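PDB 5T3U: PTS system, IIA component from Streptococcus pneumoniae serotype 4, which probably takes up a phosphoryl group and passes it on to its partner IIB protein in a phosphotransferase sugar-uptake system associated with fucose utilization. Local coordinates for residues Met25-Phe30 and Pro105-Leu110. Sequence-based numbering, arbitrary orientation.
Sequences MTAEMF and PLLVEL
Ala27 meets Leu107 and Val108 in a small, wholly apolar helix-helix contact between helices 19-31 and 104-112. Both belong to the alpha/beta fold of a mannose-type IIA domain, built on a parallel sheet. The two short segments cross at -53°, with axes 9.4 Å apart. Ala27 and Val108 are nearest in the backbone, CA to CA 5.5 Å. The Ala27 methyl points at the other helix, and CB lies 3.8 Å from Leu107 CD2 and 4.1 Å from Val108 CG2. With CG anti to the backbone N (chi1 -180°), Leu107 brings its CD2 branch to the alanine, and the side chain also packs on Ile11, Val13 and Leu74 of the sheet. Val108 turns CG2 anti to its own carbonyl carbon, beside the backbone N. Val108 CG2 touches Ala27 and also approaches the Phe30 ring obliquely, 4.3 Å from Phe30 CD2. Phe30 also makes an edge-to-face contact with His16 of the second subunit. Thr26, on the same helix, hydrogen-bonds through OG1 to His16 O and Phe19 N of that subunit. The side-chain contacts between the segments are all carbon to carbon, so their fit rests on van der Waals packing and burial of apolar surface, without directional polar bonds.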
loop_
_atom_site.group_PDB
_atom_site.type_symbol
_atom_site.label_atom_id
_atom_site.label_comp_id
_atom_site.label_asym_id
_atom_site.label_seq_id
_atom_site.Cartn_x
_atom_site.Cartn_y
_atom_site.Cartn_z
ATOM N N MET A 25 6.033 -9.032 -0.632
ATOM C CA MET A 25 6.011 -9.977 -1.757
ATOM C C MET A 25 6.115 -9.203 -3.073
ATOM O O MET A 25 6.979 -9.484 -3.904
ATOM C CB MET A 25 4.698 -10.782 -1.717
ATOM C CG MET A 25 4.566 -11.835 -2.753
ATOM S SD MET A 25 3.985 -11.222 -4.384
ATOM C CE MET A 25 3.830 -12.852 -5.159
ATOM N N THR A 26 5.274 -8.182 -3.220
ATOM C CA THR A 26 5.273 -7.344 -4.422
ATOM C C THR A 26 6.577 -6.572 -4.564
ATOM O O THR A 26 7.140 -6.501 -5.661
ATOM C CB THR A 26 4.092 -6.394 -4.394
ATOM O OG1 THR A 26 2.893 -7.167 -4.493
ATOM C CG2 THR A 26 4.143 -5.383 -5.539
ATOM N N ALA A 27 7.074 -5.996 -3.466
ATOM C CA ALA A 27 8.330 -5.247 -3.523
ATOM C C ALA A 27 9.484 -6.140 -3.989
ATOM O O ALA A 27 10.364 -5.672 -4.711
ATOM C CB ALA A 27 8.674 -4.572 -2.142
ATOM N N GLU A 28 9.455 -7.422 -3.595
ATOM C CA GLU A 28 10.513 -8.367 -3.953
ATOM C C GLU A 28 10.494 -8.708 -5.443
ATOM O O GLU A 28 11.528 -9.117 -6.011
ATOM C CB GLU A 28 10.452 -9.623 -3.079
ATOM C CG GLU A 28 10.828 -9.321 -1.610
ATOM C CD GLU A 28 10.584 -10.469 -0.667
ATOM O OE1 GLU A 28 9.537 -11.150 -0.773
ATOM O OE2 GLU A 28 11.435 -10.685 0.216
ATOM N N MET A 29 9.339 -8.500 -6.079
ATOM C CA MET A 29 9.243 -8.692 -7.530
ATOM C C MET A 29 10.066 -7.634 -8.238
ATOM O O MET A 29 10.517 -7.853 -9.360
ATOM C CB MET A 29 7.800 -8.662 -8.001
ATOM C CG MET A 29 7.017 -9.903 -7.592
ATOM S SD MET A 29 5.286 -9.863 -8.108
ATOM C CE MET A 29 5.485 -9.860 -9.897
ATOM N N PHE A 30 10.288 -6.507 -7.574
ATOM C CA PHE A 30 11.108 -5.441 -8.134
ATOM C C PHE A 30 12.559 -5.455 -7.679
ATOM O O PHE A 30 13.443 -5.212 -8.477
ATOM C CB PHE A 30 10.469 -4.066 -7.866
ATOM C CG PHE A 30 9.102 -3.925 -8.485
ATOM C CD1 PHE A 30 8.969 -3.697 -9.855
ATOM C CD2 PHE A 30 7.966 -4.044 -7.715
ATOM C CE1 PHE A 30 7.705 -3.594 -10.446
ATOM C CE2 PHE A 30 6.704 -3.928 -8.289
ATOM C CZ PHE A 30 6.570 -3.724 -9.656
ATOM N N PRO A 105 5.861 2.303 -3.724
ATOM C CA PRO A 105 7.063 3.125 -3.999
ATOM C C PRO A 105 7.970 3.413 -2.785
ATOM O O PRO A 105 9.200 3.356 -2.930
ATOM C CB PRO A 105 6.468 4.426 -4.531
ATOM C CG PRO A 105 5.201 3.964 -5.248
ATOM C CD PRO A 105 4.646 2.920 -4.309
ATOM N N LEU A 106 7.388 3.733 -1.621
ATOM C CA LEU A 106 8.169 3.873 -0.387
ATOM C C LEU A 106 8.922 2.588 -0.029
ATOM O O LEU A 106 10.147 2.615 0.207
ATOM C CB LEU A 106 7.272 4.288 0.791
ATOM C CG LEU A 106 8.003 4.624 2.135
ATOM C CD1 LEU A 106 9.094 5.676 2.008
ATOM C CD2 LEU A 106 6.978 5.084 3.169
ATOM N N LEU A 107 8.203 1.457 0.007
ATOM C CA LEU A 107 8.813 0.188 0.420
ATOM C C LEU A 107 9.958 -0.189 -0.522
ATOM O O LEU A 107 11.068 -0.464 -0.072
ATOM C CB LEU A 107 7.773 -0.951 0.551
ATOM C CG LEU A 107 8.364 -2.318 0.993
ATOM C CD1 LEU A 107 9.232 -2.217 2.290
ATOM C CD2 LEU A 107 7.262 -3.401 1.138
ATOM N N VAL A 108 9.703 -0.158 -1.831
ATOM C CA VAL A 108 10.745 -0.407 -2.826
ATOM C C VAL A 108 11.982 0.467 -2.652
ATOM O O VAL A 108 13.097 -0.038 -2.695
ATOM C CB VAL A 108 10.195 -0.235 -4.278
ATOM C CG1 VAL A 108 11.368 -0.228 -5.298
ATOM C CG2 VAL A 108 9.214 -1.351 -4.580
ATOM N N GLU A 109 11.787 1.775 -2.483
ATOM C CA GLU A 109 12.910 2.687 -2.341
ATOM C C GLU A 109 13.718 2.421 -1.062
ATOM O O GLU A 109 14.947 2.498 -1.070
ATOM C CB GLU A 109 12.400 4.142 -2.314
ATOM C CG GLU A 109 13.480 5.187 -1.978
ATOM C CD GLU A 109 14.723 5.094 -2.880
ATOM O OE1 GLU A 109 14.596 4.750 -4.086
ATOM O OE2 GLU A 109 15.841 5.367 -2.377
ATOM N N LEU A 110 13.019 2.182 0.050
ATOM C CA LEU A 110 13.704 1.873 1.313
ATOM C C LEU A 110 14.485 0.567 1.204
ATOM O O LEU A 110 15.622 0.477 1.705
ATOM C CB LEU A 110 12.719 1.852 2.478
ATOM C CG LEU A 110 12.222 3.251 2.878
ATOM C CD1 LEU A 110 11.114 3.221 3.956
ATOM C CD2 LEU A 110 13.413 4.176 3.295
#